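Local atomic coordinates of CheC, inhibitor of MCP methylation / FliN fusion protein (Thermotoga maritima, PDB entry 4HYN), a protein that belongs to the CheC phosphatase family and, as the flagellar rotor protein FliY, probably dephosphorylates the chemotaxis response regulator CheY. Residues Glu45-Val50 against Pro153-Pro158; Asn49-Phe54 against Leu142-Pro147; Val165-Glu170 against Phe179-Ser184. One frame throughout, in Å; residues are numbered along the deposited sequence.

Overall arrangement
From the N terminus, strand 35-46 runs into a turn that supplies the first halves of contact 1 and contact 2, which share Asn49 and Val50. After strands 57-66 and 71-78 and helices 79-89 and 103-128, contact 2 closes at the end of strand 133-143; six residues after Pro147 contact 1 closes, so the loop of contact 2 nests within that of contact 1. Contact 3, a short hairpin closure, follows in series. Contact 1 ties the end of strand 35-46 and its following turn to the loop before strand 161-171, contact 2 the loop after strand 35-46 to the end of strand 133-143. Packing joins all three: Phe54 CE1 lies 3.6 Å from Tyr180 CD2, and Val154 CG2 3.5 Å from Val182 CG2.

Contact 1 of 3, residues Glu45-Val50 against Pro153-Pro158; sequences EKMKNV and PVTDNP
The flat group at the centre of this contact is the backbone carbonyl of Pro158, which Lys48 N approaches in the carbonyl plane, on a lone pair. Lys48 N lies 3.1 Å from Pro158 O. With a C=O...N angle of 124° and an N-H...O angle of 151°, the bond is moderately bent. Around the same oxygen lie two methylene groups, Lys48 CB and Lys46 CB, the latter 3.9 Å from Pro158 O. At the ring of Pro158, CB meets Lys48 CB at 3.6 Å. The aliphatic root of Lys48 thus packs on the proline while its extended chain leads elsewhere: NZ forms a salt bridge with Glu159.

Met47, present as selenomethionine, fills the other half of the contact. Its CG is anti to the backbone N (chi1 178°), and the bends that follow bring SE alongside Thr155, 3.9 Å from Thr155 CB and 3.7 Å from Thr155 N. SE also reaches Val154 CB at 4.3 Å. Val154 in turn packs on Val162 and Val182, while Phe151 also touches Met47, which places the contact where the turn after strand 35-46 meets the loop leading into strand 161-171. One backbone hydrogen bond and apolar packing join the segments; Glu159, outside them, meets the charge of Lys48 and, in a long, weak ion pair, that of Lys46, so both probably add little across the interface.

Contact 2 of 3, residues Asn49-Phe54 against Leu142-Pro147; sequences NVKSDF and LNFDDP
The turn that ends strand 133-143 presents Phe144 to Lys51 and Phe54 of the loop after strand 35-46. Phe54 CB sits over the centre of the Phe144 ring, 3.8 Å from its centroid, a CH-pi contact; Leu142 CG lies on the opposite face, toward the rim. The two rings lean against each other obliquely, centroids 5.5 Å apart and planes at 51°. Beside them runs Lys51, whose CG passes 3.7 Å from Phe144 CD2. With CG anti to the backbone N (chi1 -172°) and the rest of the chain extended, the lysine reaches across to the other segment.

Its target is a type I beta turn, Asn143 to Asp146, reinforced by an Asx turn in which Asn143 OD1 accepts from Asp145 N at 3.1 Å. Lys51 NZ donates to Asp146 O at 2.7 Å, tilted 25° from the carbonyl plane, and also bonds Thr149 O, so two backbone oxygens grip the ammonium group. Thr149 OG1 contacts the turn too, hydrogen-bonded to Asn143 O and Asp146 O. Phe144 also packs against Phe151 and against Val60 of strand 57-66.

Contact 3 of 3, residues Val165-Glu170 against Phe179-Ser184; sequences VEFEME and FYQVIS
Phe167 and Phe179 pair across the strands, each bonded to the other through both backbone groups: Phe167 N to Phe179 O at 3.0 Å, and Phe179 N to Phe167 O at 3.2 Å. Val165 and Gln181 form the second hydrogen-bonded pair, with Val165 N 2.7 Å from Gln181 O. Phe167 CB lies over one face of the Phe179 ring, 3.9 Å from its centroid; the rings themselves are slid apart, planes at 28°. Phe179 takes this place with CG between the backbone N and the carbonyl carbon (chi1 57°). Gln181 CB meets the edge of the Phe167 ring.

Between these pairs, on the other face, Glu166 and Tyr180 form a non-hydrogen-bonded pair, and Glu166 CG touches Tyr180 CE1 at 3.5 Å. Tyr180 OH is hydrogen-bonded to Lys178 NZ. Replacing Tyr180 with an alanine would probably leave the Glu166 methylenes uncovered and deprive Lys178 NZ of its hydroxyl partner.

Further out, Met20 of helix 6-30 packs on both phenylalanines, and Asn73 bonds Gln181 OE1. Strand axes 4.8 Å apart at 152° show an antiparallel pair, and since the strands follow each other directly in the chain they form a beta hairpin, here two inner strands of the six-stranded sheet of this CheC-like domain.

Contact 1 of 3, residues Glu45-Val50 against Pro153-Pro158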
ATOM      1  N   GLU A  45       3.762  -9.411  11.539  1.00 19.45           N
ATOM      2  CA  GLU A  45       3.297 -10.746  11.207  1.00 19.81           C
ATOM      3  C   GLU A  45       4.390 -11.611  10.589  1.00 18.13           C
ATOM      4  O   GLU A  45       5.248 -11.110   9.868  1.00 17.35           O
ATOM      5  CB  GLU A  45       2.156 -10.600  10.190  1.00 22.37           C
ATOM      6  CG  GLU A  45       1.292 -11.820   9.980  1.00 29.03           C
ATOM      7  CD  GLU A  45       0.246 -11.975  11.063  1.00 33.19           C
ATOM      8  OE1 GLU A  45      -0.827 -11.350  10.936  1.00 36.64           O
ATOM      9  OE2 GLU A  45       0.493 -12.714  12.039  1.00 34.00           O
ATOM     10  N   LYS A  46       4.384 -12.902  10.910  1.00 16.03           N
ATOM     11  CA  LYS A  46       5.338 -13.818  10.293  1.00 15.74           C
ATOM     12  C   LYS A  46       4.864 -13.945   8.840  1.00 13.10           C
ATOM     13  O   LYS A  46       3.661 -13.942   8.580  1.00  8.94           O
ATOM     14  CB  LYS A  46       5.272 -15.205  10.932  1.00 16.76           C
ATOM     15  CG  LYS A  46       5.993 -15.407  12.241  1.00 19.22           C
ATOM     16  CD  LYS A  46       5.811 -16.870  12.629  1.00 22.89           C
ATOM     17  CE  LYS A  46       6.422 -17.242  13.964  1.00 26.00           C
ATOM     18  NZ  LYS A  46       6.121 -18.681  14.290  1.00 25.67           N
HETATM   19  N   MSE A  47       5.806 -14.061   7.909  1.00 14.41           N
HETATM   20  CA  MSE A  47       5.493 -14.194   6.485  1.00 16.55           C
HETATM   21  C   MSE A  47       4.531 -15.348   6.175  1.00 16.72           C
HETATM   22  O   MSE A  47       3.639 -15.202   5.340  1.00 16.48           O
HETATM   23  CB  MSE A  47       6.790 -14.380   5.692  1.00 20.51           C
HETATM   24  CG  MSE A  47       6.636 -14.584   4.184  1.00 24.95           C
HETATM   25 SE   MSE A  47       6.073 -13.018   3.167  1.00 30.33          SE
HETATM   26  CE  MSE A  47       4.532 -13.791   2.301  1.00 29.55           C
ATOM     27  N   LYS A  48       4.691 -16.474   6.870  1.00 15.36           N
ATOM     28  CA  LYS A  48       3.843 -17.638   6.637  1.00 17.06           C
ATOM     29  C   LYS A  48       2.376 -17.429   6.971  1.00 17.32           C
ATOM     30  O   LYS A  48       1.527 -18.178   6.491  1.00 17.98           O
ATOM     31  CB  LYS A  48       4.362 -18.868   7.394  1.00 18.79           C
ATOM     32  CG  LYS A  48       4.165 -18.808   8.905  1.00 23.99           C
ATOM     33  CD  LYS A  48       4.613 -20.097   9.578  1.00 25.44           C
ATOM     34  CE  LYS A  48       4.491 -19.988  11.089  1.00 28.14           C
ATOM     35  NZ  LYS A  48       5.069 -21.173  11.798  1.00 28.49           N
ATOM     36  N   ASN A  49       2.071 -16.417   7.781  1.00 17.17           N
ATOM     37  CA  ASN A  49       0.687 -16.157   8.163  1.00 15.95           C
ATOM     38  C   ASN A  49      -0.008 -15.042   7.396  1.00 16.47           C
ATOM     39  O   ASN A  49      -1.212 -14.850   7.564  1.00 18.61           O
ATOM     40  CB  ASN A  49       0.575 -15.862   9.663  1.00 16.53           C
ATOM     41  CG  ASN A  49       0.969 -17.051  10.543  1.00 19.80           C
ATOM     42  OD1 ASN A  49       1.529 -16.866  11.625  1.00 20.80           O
ATOM     43  ND2 ASN A  49       0.668 -18.267  10.088  1.00 17.77           N
ATOM     44  N   VAL A  50       0.720 -14.321   6.546  1.00 14.59           N
ATOM     45  CA  VAL A  50       0.115 -13.211   5.806  1.00 14.20           C
ATOM     46  C   VAL A  50      -1.094 -13.586   4.947  1.00 14.63           C
ATOM     47  O   VAL A  50      -2.149 -12.949   5.049  1.00 13.16           O
ATOM     48  CB  VAL A  50       1.151 -12.466   4.944  1.00 14.14           C
ATOM     49  CG1 VAL A  50       0.470 -11.411   4.084  1.00 15.92           C
ATOM     50  CG2 VAL A  50       2.178 -11.809   5.835  1.00 15.42           C
ATOM     51  N   PRO A 153       6.374 -12.692  -2.456  1.00 16.39           N
ATOM     52  CA  PRO A 153       7.516 -12.809  -1.537  1.00 15.44           C
ATOM     53  C   PRO A 153       8.103 -11.508  -0.954  1.00 15.29           C
ATOM     54  O   PRO A 153       9.218 -11.092  -1.292  1.00 15.88           O
ATOM     55  CB  PRO A 153       8.534 -13.590  -2.367  1.00 14.36           C
ATOM     56  CG  PRO A 153       8.304 -13.019  -3.768  1.00 16.12           C
ATOM     57  CD  PRO A 153       6.776 -12.947  -3.855  1.00 16.12           C
ATOM     58  N   VAL A 154       7.351 -10.880  -0.061  1.00 14.49           N
ATOM     59  CA  VAL A 154       7.805  -9.664   0.604  1.00 15.65           C
ATOM     60  C   VAL A 154       9.070 -10.022   1.405  1.00 16.62           C
ATOM     61  O   VAL A 154       9.995  -9.229   1.549  1.00 17.11           O
ATOM     62  CB  VAL A 154       6.704  -9.134   1.536  1.00 15.24           C
ATOM     63  CG1 VAL A 154       7.172  -7.895   2.268  1.00 14.49           C
ATOM     64  CG2 VAL A 154       5.453  -8.827   0.718  1.00 13.80           C
ATOM     65  N   THR A 155       9.101 -11.261   1.872  1.00 17.43           N
ATOM     66  CA  THR A 155      10.211 -11.826   2.617  1.00 18.81           C
ATOM     67  C   THR A 155      10.531 -13.134   1.877  1.00 19.37           C
ATOM     68  O   THR A 155       9.696 -13.628   1.112  1.00 20.71           O
ATOM     69  CB  THR A 155       9.777 -12.109   4.072  1.00 20.90           C
ATOM     70  OG1 THR A 155      10.200 -11.036   4.921  1.00 23.26           O
ATOM     71  CG2 THR A 155      10.344 -13.409   4.574  1.00 23.52           C
ATOM     72  N   ASP A 156      11.730 -13.673   2.072  1.00 19.52           N
ATOM     73  CA  ASP A 156      12.128 -14.918   1.411  1.00 21.78           C
ATOM     74  C   ASP A 156      12.105 -16.166   2.313  1.00 21.40           C
ATOM     75  O   ASP A 156      12.592 -17.223   1.921  1.00 24.62           O
ATOM     76  CB  ASP A 156      13.518 -14.758   0.775  1.00 25.58           C
ATOM     77  CG  ASP A 156      14.637 -14.581   1.811  1.00 31.25           C
ATOM     78  OD1 ASP A 156      14.369 -14.117   2.948  1.00 33.55           O
ATOM     79  OD2 ASP A 156      15.801 -14.904   1.477  1.00 32.49           O
ATOM     80  N   ASN A 157      11.566 -16.039   3.520  1.00 20.30           N
ATOM     81  CA  ASN A 157      11.491 -17.158   4.458  1.00 19.74           C
ATOM     82  C   ASN A 157      10.219 -17.024   5.292  1.00 19.00           C
ATOM     83  O   ASN A 157       9.934 -15.956   5.827  1.00 17.86           O
ATOM     84  CB  ASN A 157      12.713 -17.165   5.385  1.00 20.97           C
ATOM     85  CG  ASN A 157      12.831 -18.447   6.192  1.00 23.41           C
ATOM     86  OD1 ASN A 157      13.594 -19.344   5.832  1.00 25.48           O
ATOM     87  ND2 ASN A 157      12.078 -18.540   7.284  1.00 21.81           N
ATOM     88  N   PRO A 158       9.444 -18.114   5.420  1.00 18.48           N
ATOM     89  CA  PRO A 158       8.202 -18.097   6.196  1.00 18.57           C
ATOM     90  C   PRO A 158       8.328 -17.657   7.656  1.00 20.13           C
ATOM     91  O   PRO A 158       7.339 -17.243   8.258  1.00 21.05           O
ATOM     92  CB  PRO A 158       7.681 -19.530   6.058  1.00 18.67           C
ATOM     93  CG  PRO A 158       8.900 -20.341   5.715  1.00 19.80           C
ATOM     94  CD  PRO A 158       9.650 -19.427   4.786  1.00 19.63           C
TER

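Contact 2 of 3, residues Asn49-Phe54 against Leu142-Pro147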
ATOM      1  N   ASN A  49       2.071 -16.417   7.781  1.00 17.17           N
ATOM      2  CA  ASN A  49       0.687 -16.157   8.163  1.00 15.95           C
ATOM      3  C   ASN A  49      -0.008 -15.042   7.396  1.00 16.47           C
ATOM      4  O   ASN A  49      -1.212 -14.850   7.564  1.00 18.61           O
ATOM      5  CB  ASN A  49       0.575 -15.862   9.663  1.00 16.53           C
ATOM      6  CG  ASN A  49       0.969 -17.051  10.543  1.00 19.80           C
ATOM      7  OD1 ASN A  49       1.529 -16.866  11.625  1.00 20.80           O
ATOM      8  ND2 ASN A  49       0.668 -18.267  10.088  1.00 17.77           N
ATOM      9  N   VAL A  50       0.720 -14.321   6.546  1.00 14.59           N
ATOM     10  CA  VAL A  50       0.115 -13.211   5.806  1.00 14.20           C
ATOM     11  C   VAL A  50      -1.094 -13.586   4.947  1.00 14.63           C
ATOM     12  O   VAL A  50      -2.149 -12.949   5.049  1.00 13.16           O
ATOM     13  CB  VAL A  50       1.151 -12.466   4.944  1.00 14.14           C
ATOM     14  CG1 VAL A  50       0.470 -11.411   4.084  1.00 15.92           C
ATOM     15  CG2 VAL A  50       2.178 -11.809   5.835  1.00 15.42           C
ATOM     16  N   LYS A  51      -0.952 -14.623   4.124  1.00 13.36           N
ATOM     17  CA  LYS A  51      -2.046 -15.053   3.261  1.00 14.59           C
ATOM     18  C   LYS A  51      -3.349 -15.319   4.021  1.00 16.59           C
ATOM     19  O   LYS A  51      -4.434 -14.967   3.542  1.00 16.99           O
ATOM     20  CB  LYS A  51      -1.655 -16.296   2.455  1.00 13.20           C
ATOM     21  CG  LYS A  51      -2.681 -16.666   1.401  1.00 12.67           C
ATOM     22  CD  LYS A  51      -2.450 -18.058   0.849  1.00 15.41           C
ATOM     23  CE  LYS A  51      -3.533 -18.430  -0.162  1.00 16.49           C
ATOM     24  NZ  LYS A  51      -3.468 -19.854  -0.584  1.00 16.37           N
ATOM     25  N   SER A  52      -3.249 -15.914   5.209  1.00 17.55           N
ATOM     26  CA  SER A  52      -4.442 -16.218   6.001  1.00 20.48           C
ATOM     27  C   SER A  52      -5.156 -14.972   6.537  1.00 21.68           C
ATOM     28  O   SER A  52      -6.256 -15.077   7.083  1.00 23.46           O
ATOM     29  CB  SER A  52      -4.106 -17.168   7.152  1.00 22.75           C
ATOM     30  OG  SER A  52      -3.201 -16.563   8.069  1.00 27.95           O
ATOM     31  N   ASP A  53      -4.525 -13.804   6.409  1.00 21.57           N
ATOM     32  CA  ASP A  53      -5.123 -12.553   6.867  1.00 21.20           C
ATOM     33  C   ASP A  53      -6.166 -12.032   5.892  1.00 20.98           C
ATOM     34  O   ASP A  53      -7.020 -11.231   6.268  1.00 21.59           O
ATOM     35  CB  ASP A  53      -4.064 -11.465   7.037  1.00 23.54           C
ATOM     36  CG  ASP A  53      -3.248 -11.622   8.295  1.00 24.91           C
ATOM     37  OD1 ASP A  53      -2.205 -10.940   8.377  1.00 26.83           O
ATOM     38  OD2 ASP A  53      -3.642 -12.397   9.199  1.00 24.56           O
ATOM     39  N   PHE A  54      -6.058 -12.443   4.630  1.00 20.41           N
ATOM     40  CA  PHE A  54      -6.987 -12.010   3.591  1.00 18.32           C
ATOM     41  C   PHE A  54      -7.795 -13.185   3.063  1.00 19.63           C
ATOM     42  O   PHE A  54      -7.332 -14.317   3.080  1.00 21.45           O
ATOM     43  CB  PHE A  54      -6.222 -11.367   2.433  1.00 16.41           C
ATOM     44  CG  PHE A  54      -5.255 -10.300   2.861  1.00 14.25           C
ATOM     45  CD1 PHE A  54      -5.697  -9.014   3.139  1.00 11.31           C
ATOM     46  CD2 PHE A  54      -3.900 -10.587   2.996  1.00 14.40           C
ATOM     47  CE1 PHE A  54      -4.810  -8.029   3.547  1.00 12.85           C
ATOM     48  CE2 PHE A  54      -2.996  -9.599   3.406  1.00 15.53           C
ATOM     49  CZ  PHE A  54      -3.454  -8.320   3.682  1.00 12.52           C
ATOM     50  N   LEU A 142      -5.326 -12.023  -7.199  1.00 23.21           N
ATOM     51  CA  LEU A 142      -4.915 -13.202  -6.459  1.00 23.46           C
ATOM     52  C   LEU A 142      -6.109 -13.766  -5.677  1.00 23.60           C
ATOM     53  O   LEU A 142      -6.800 -13.033  -4.966  1.00 23.24           O
ATOM     54  CB  LEU A 142      -3.756 -12.825  -5.527  1.00 24.12           C
ATOM     55  CG  LEU A 142      -2.973 -13.877  -4.730  1.00 26.05           C
ATOM     56  CD1 LEU A 142      -2.388 -14.933  -5.654  1.00 27.22           C
ATOM     57  CD2 LEU A 142      -1.852 -13.187  -3.969  1.00 24.85           C
ATOM     58  N   ASN A 143      -6.383 -15.057  -5.864  1.00 23.63           N
ATOM     59  CA  ASN A 143      -7.486 -15.718  -5.170  1.00 22.79           C
ATOM     60  C   ASN A 143      -7.005 -16.317  -3.850  1.00 22.90           C
ATOM     61  O   ASN A 143      -6.462 -17.426  -3.825  1.00 22.34           O
ATOM     62  CB  ASN A 143      -8.098 -16.813  -6.047  1.00 22.99           C
ATOM     63  CG  ASN A 143      -9.448 -17.309  -5.522  1.00 25.57           C
ATOM     64  OD1 ASN A 143      -9.828 -17.049  -4.371  1.00 22.47           O
ATOM     65  ND2 ASN A 143     -10.186 -18.015  -6.377  1.00 25.01           N
ATOM     66  N   PHE A 144      -7.206 -15.576  -2.760  1.00 21.99           N
ATOM     67  CA  PHE A 144      -6.797 -16.023  -1.426  1.00 21.88           C
ATOM     68  C   PHE A 144      -7.532 -17.271  -0.938  1.00 23.03           C
ATOM     69  O   PHE A 144      -7.098 -17.916   0.016  1.00 22.62           O
ATOM     70  CB  PHE A 144      -6.924 -14.880  -0.413  1.00 20.78           C
ATOM     71  CG  PHE A 144      -5.905 -13.793  -0.610  1.00 19.83           C
ATOM     72  CD1 PHE A 144      -6.146 -12.745  -1.487  1.00 17.44           C
ATOM     73  CD2 PHE A 144      -4.670 -13.857   0.030  1.00 18.87           C
ATOM     74  CE1 PHE A 144      -5.168 -11.779  -1.730  1.00 18.35           C
ATOM     75  CE2 PHE A 144      -3.693 -12.901  -0.205  1.00 19.62           C
ATOM     76  CZ  PHE A 144      -3.943 -11.855  -1.092  1.00 18.37           C
ATOM     77  N   ASP A 145      -8.641 -17.612  -1.593  1.00 23.31           N
ATOM     78  CA  ASP A 145      -9.399 -18.809  -1.233  1.00 23.43           C
ATOM     79  C   ASP A 145      -8.872 -20.060  -1.958  1.00 22.57           C
ATOM     80  O   ASP A 145      -9.320 -21.176  -1.692  1.00 21.05           O
ATOM     81  CB  ASP A 145     -10.897 -18.605  -1.474  1.00 23.53           C
ATOM     82  CG  ASP A 145     -11.537 -17.700  -0.430  1.00 26.91           C
ATOM     83  OD1 ASP A 145     -10.916 -17.452   0.631  1.00 29.43           O
ATOM     84  OD2 ASP A 145     -12.671 -17.235  -0.662  1.00 28.46           O
ATOM     85  N   ASP A 146      -7.920 -19.863  -2.870  1.00 20.90           N
ATOM     86  CA  ASP A 146      -7.292 -20.961  -3.593  1.00 19.70           C
ATOM     87  C   ASP A 146      -6.088 -21.373  -2.737  1.00 19.06           C
ATOM     88  O   ASP A 146      -5.152 -20.598  -2.566  1.00 19.18           O
ATOM     89  CB  ASP A 146      -6.822 -20.491  -4.973  1.00 19.88           C
ATOM     90  CG  ASP A 146      -6.207 -21.611  -5.812  1.00 21.64           C
ATOM     91  OD1 ASP A 146      -5.699 -22.613  -5.257  1.00 21.26           O
ATOM     92  OD2 ASP A 146      -6.231 -21.484  -7.054  1.00 23.88           O
ATOM     93  N   PRO A 147      -6.096 -22.606  -2.204  1.00 18.58           N
ATOM     94  CA  PRO A 147      -4.990 -23.085  -1.364  1.00 19.21           C
ATOM     95  C   PRO A 147      -3.617 -23.132  -2.022  1.00 19.36           C
ATOM     96  O   PRO A 147      -2.602 -23.138  -1.329  1.00 20.08           O
ATOM     97  CB  PRO A 147      -5.463 -24.475  -0.928  1.00 17.02           C
ATOM     98  CG  PRO A 147      -6.383 -24.886  -2.017  1.00 16.76           C
ATOM     99  CD  PRO A 147      -7.144 -23.632  -2.318  1.00 16.77           C
TER

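Contact 3 of 3, residues Val165-Glu170 against Phe179-Ser184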
ATOM      1  N   VAL A 165       0.215  -2.943   7.176  1.00 12.98           N
ATOM      2  CA  VAL A 165      -0.312  -1.619   7.470  1.00 13.66           C
ATOM      3  C   VAL A 165      -1.714  -1.400   6.915  1.00 14.73           C
ATOM      4  O   VAL A 165      -1.973  -1.643   5.731  1.00 14.03           O
ATOM      5  CB  VAL A 165       0.621  -0.530   6.903  1.00 14.86           C
ATOM      6  CG1 VAL A 165       0.218   0.835   7.437  1.00 12.97           C
ATOM      7  CG2 VAL A 165       2.093  -0.857   7.232  1.00 12.14           C
ATOM      8  N   GLU A 166      -2.616  -0.930   7.775  1.00 17.26           N
ATOM      9  CA  GLU A 166      -3.990  -0.658   7.375  1.00 18.83           C
ATOM     10  C   GLU A 166      -4.215   0.820   7.068  1.00 20.01           C
ATOM     11  O   GLU A 166      -3.857   1.692   7.862  1.00 19.69           O
ATOM     12  CB  GLU A 166      -4.967  -1.096   8.459  1.00 21.06           C
ATOM     13  CG  GLU A 166      -6.433  -0.834   8.101  1.00 24.82           C
ATOM     14  CD  GLU A 166      -7.399  -1.060   9.257  1.00 28.06           C
ATOM     15  OE1 GLU A 166      -8.487  -0.450   9.226  1.00 29.43           O
ATOM     16  OE2 GLU A 166      -7.087  -1.841  10.187  1.00 30.54           O
ATOM     17  N   PHE A 167      -4.807   1.095   5.909  1.00 20.22           N
ATOM     18  CA  PHE A 167      -5.114   2.462   5.509  1.00 20.26           C
ATOM     19  C   PHE A 167      -6.615   2.651   5.395  1.00 21.58           C
ATOM     20  O   PHE A 167      -7.301   1.836   4.786  1.00 22.80           O
ATOM     21  CB  PHE A 167      -4.479   2.791   4.159  1.00 19.46           C
ATOM     22  CG  PHE A 167      -3.001   2.983   4.217  1.00 18.86           C
ATOM     23  CD1 PHE A 167      -2.461   4.134   4.778  1.00 18.44           C
ATOM     24  CD2 PHE A 167      -2.139   2.008   3.716  1.00 19.36           C
ATOM     25  CE1 PHE A 167      -1.080   4.312   4.839  1.00 19.67           C
ATOM     26  CE2 PHE A 167      -0.761   2.176   3.771  1.00 17.67           C
ATOM     27  CZ  PHE A 167      -0.227   3.327   4.332  1.00 17.58           C
ATOM     28  N   GLU A 168      -7.135   3.701   6.018  1.00 23.18           N
ATOM     29  CA  GLU A 168      -8.558   3.985   5.911  1.00 24.63           C
ATOM     30  C   GLU A 168      -8.708   5.139   4.914  1.00 23.61           C
ATOM     31  O   GLU A 168      -8.066   6.180   5.062  1.00 21.20           O
ATOM     32  CB  GLU A 168      -9.167   4.369   7.258  1.00 27.75           C
ATOM     33  CG  GLU A 168     -10.687   4.355   7.209  1.00 36.13           C
ATOM     34  CD  GLU A 168     -11.335   5.016   8.403  1.00 41.24           C
ATOM     35  OE1 GLU A 168     -11.581   4.313   9.409  1.00 43.96           O
ATOM     36  OE2 GLU A 168     -11.619   6.235   8.324  1.00 44.13           O
HETATM   37  N   MSE A 169      -9.518   4.937   3.880  1.00 22.78           N
HETATM   38  CA  MSE A 169      -9.713   5.966   2.869  1.00 25.19           C
HETATM   39  C   MSE A 169     -11.143   6.510   2.813  1.00 25.31           C
HETATM   40  O   MSE A 169     -12.122   5.757   2.788  1.00 23.81           O
HETATM   41  CB  MSE A 169      -9.252   5.457   1.498  1.00 26.83           C
HETATM   42  CG  MSE A 169      -9.305   6.493   0.389  1.00 32.28           C
HETATM   43 SE   MSE A 169      -8.359   5.947  -1.235  1.00 42.04          SE
HETATM   44  CE  MSE A 169      -9.574   4.575  -1.834  1.00 33.78           C
ATOM     45  N   GLU A 170     -11.244   7.835   2.844  1.00 25.66           N
ATOM     46  CA  GLU A 170     -12.522   8.525   2.791  1.00 27.54           C
ATOM     47  C   GLU A 170     -12.572   9.369   1.528  1.00 27.03           C
ATOM     48  O   GLU A 170     -11.778  10.284   1.356  1.00 27.06           O
ATOM     49  CB  GLU A 170     -12.708   9.423   4.021  1.00 30.01           C
ATOM     50  CG  GLU A 170     -12.880   8.665   5.337  1.00 35.68           C
ATOM     51  CD  GLU A 170     -12.927   9.571   6.572  1.00 40.80           C
ATOM     52  OE1 GLU A 170     -13.032  10.813   6.426  1.00 43.25           O
ATOM     53  OE2 GLU A 170     -12.860   9.034   7.703  1.00 42.37           O
ATOM     54  N   PHE A 179      -7.702  -0.532   2.647  1.00 16.20           N
ATOM     55  CA  PHE A 179      -6.799  -1.418   1.930  1.00 14.81           C
ATOM     56  C   PHE A 179      -5.568  -1.650   2.793  1.00 14.47           C
ATOM     57  O   PHE A 179      -5.377  -0.979   3.803  1.00 14.45           O
ATOM     58  CB  PHE A 179      -6.423  -0.877   0.543  1.00 11.05           C
ATOM     59  CG  PHE A 179      -5.789   0.482   0.556  1.00 10.49           C
ATOM     60  CD1 PHE A 179      -4.403   0.621   0.497  1.00  9.70           C
ATOM     61  CD2 PHE A 179      -6.581   1.633   0.568  1.00  9.76           C
ATOM     62  CE1 PHE A 179      -3.813   1.884   0.446  1.00  9.87           C
ATOM     63  CE2 PHE A 179      -5.998   2.901   0.519  1.00 10.51           C
ATOM     64  CZ  PHE A 179      -4.608   3.027   0.456  1.00  8.60           C
ATOM     65  N   TYR A 180      -4.731  -2.597   2.389  1.00 15.30           N
ATOM     66  CA  TYR A 180      -3.552  -2.935   3.160  1.00 15.32           C
ATOM     67  C   TYR A 180      -2.253  -2.924   2.386  1.00 14.55           C
ATOM     68  O   TYR A 180      -2.209  -3.147   1.173  1.00 15.24           O
ATOM     69  CB  TYR A 180      -3.730  -4.310   3.831  1.00 17.42           C
ATOM     70  CG  TYR A 180      -4.932  -4.393   4.746  1.00 18.32           C
ATOM     71  CD1 TYR A 180      -4.823  -4.083   6.102  1.00 19.37           C
ATOM     72  CD2 TYR A 180      -6.190  -4.729   4.245  1.00 17.77           C
ATOM     73  CE1 TYR A 180      -5.940  -4.097   6.936  1.00 20.08           C
ATOM     74  CE2 TYR A 180      -7.312  -4.744   5.065  1.00 19.78           C
ATOM     75  CZ  TYR A 180      -7.182  -4.426   6.412  1.00 21.49           C
ATOM     76  OH  TYR A 180      -8.296  -4.429   7.228  1.00 23.48           O
ATOM     77  N   GLN A 181      -1.191  -2.659   3.128  1.00 12.83           N
ATOM     78  CA  GLN A 181       0.148  -2.629   2.598  1.00 13.41           C
ATOM     79  C   GLN A 181       0.971  -3.589   3.446  1.00 11.22           C
ATOM     80  O   GLN A 181       0.753  -3.703   4.653  1.00  9.87           O
ATOM     81  CB  GLN A 181       0.739  -1.215   2.700  1.00 16.16           C
ATOM     82  CG  GLN A 181       2.262  -1.183   2.625  1.00 18.18           C
ATOM     83  CD  GLN A 181       2.827   0.220   2.644  1.00 21.90           C
ATOM     84  OE1 GLN A 181       3.181   0.769   1.603  1.00 25.51           O
ATOM     85  NE2 GLN A 181       2.938   0.802   3.832  1.00 23.46           N
ATOM     86  N   VAL A 182       1.844  -4.347   2.794  1.00  9.46           N
ATOM     87  CA  VAL A 182       2.710  -5.255   3.511  1.00  9.18           C
ATOM     88  C   VAL A 182       4.145  -5.117   2.996  1.00 10.45           C
ATOM     89  O   VAL A 182       4.402  -5.140   1.789  1.00 10.32           O
ATOM     90  CB  VAL A 182       2.151  -6.725   3.572  1.00  8.88           C
ATOM     91  CG1 VAL A 182       0.925  -6.880   2.709  1.00  7.22           C
ATOM     92  CG2 VAL A 182       3.223  -7.761   3.244  1.00  7.77           C
ATOM     93  N   ILE A 183       5.028  -4.751   3.921  1.00 10.88           N
ATOM     94  CA  ILE A 183       6.452  -4.570   3.641  1.00 13.38           C
ATOM     95  C   ILE A 183       7.226  -5.405   4.639  1.00 14.03           C
ATOM     96  O   ILE A 183       6.721  -5.688   5.732  1.00 15.36           O
ATOM     97  CB  ILE A 183       6.902  -3.097   3.781  1.00 13.93           C
ATOM     98  CG1 ILE A 183       6.163  -2.412   4.938  1.00 15.88           C
ATOM     99  CG2 ILE A 183       6.727  -2.367   2.461  1.00 16.22           C
ATOM    100  CD1 ILE A 183       6.637  -0.983   5.240  1.00 17.08           C
ATOM    101  N   SER A 184       8.442  -5.806   4.272  1.00 13.47           N
ATOM    102  CA  SER A 184       9.249  -6.626   5.169  1.00 14.01           C
ATOM    103  C   SER A 184       9.735  -5.838   6.391  1.00 13.94           C
ATOM    104  O   SER A 184       9.883  -4.610   6.347  1.00 13.50           O
ATOM    105  CB  SER A 184      10.437  -7.244   4.422  1.00 11.08           C
ATOM    106  OG  SER A 184      11.548  -6.365   4.389  1.00 12.28           O
TER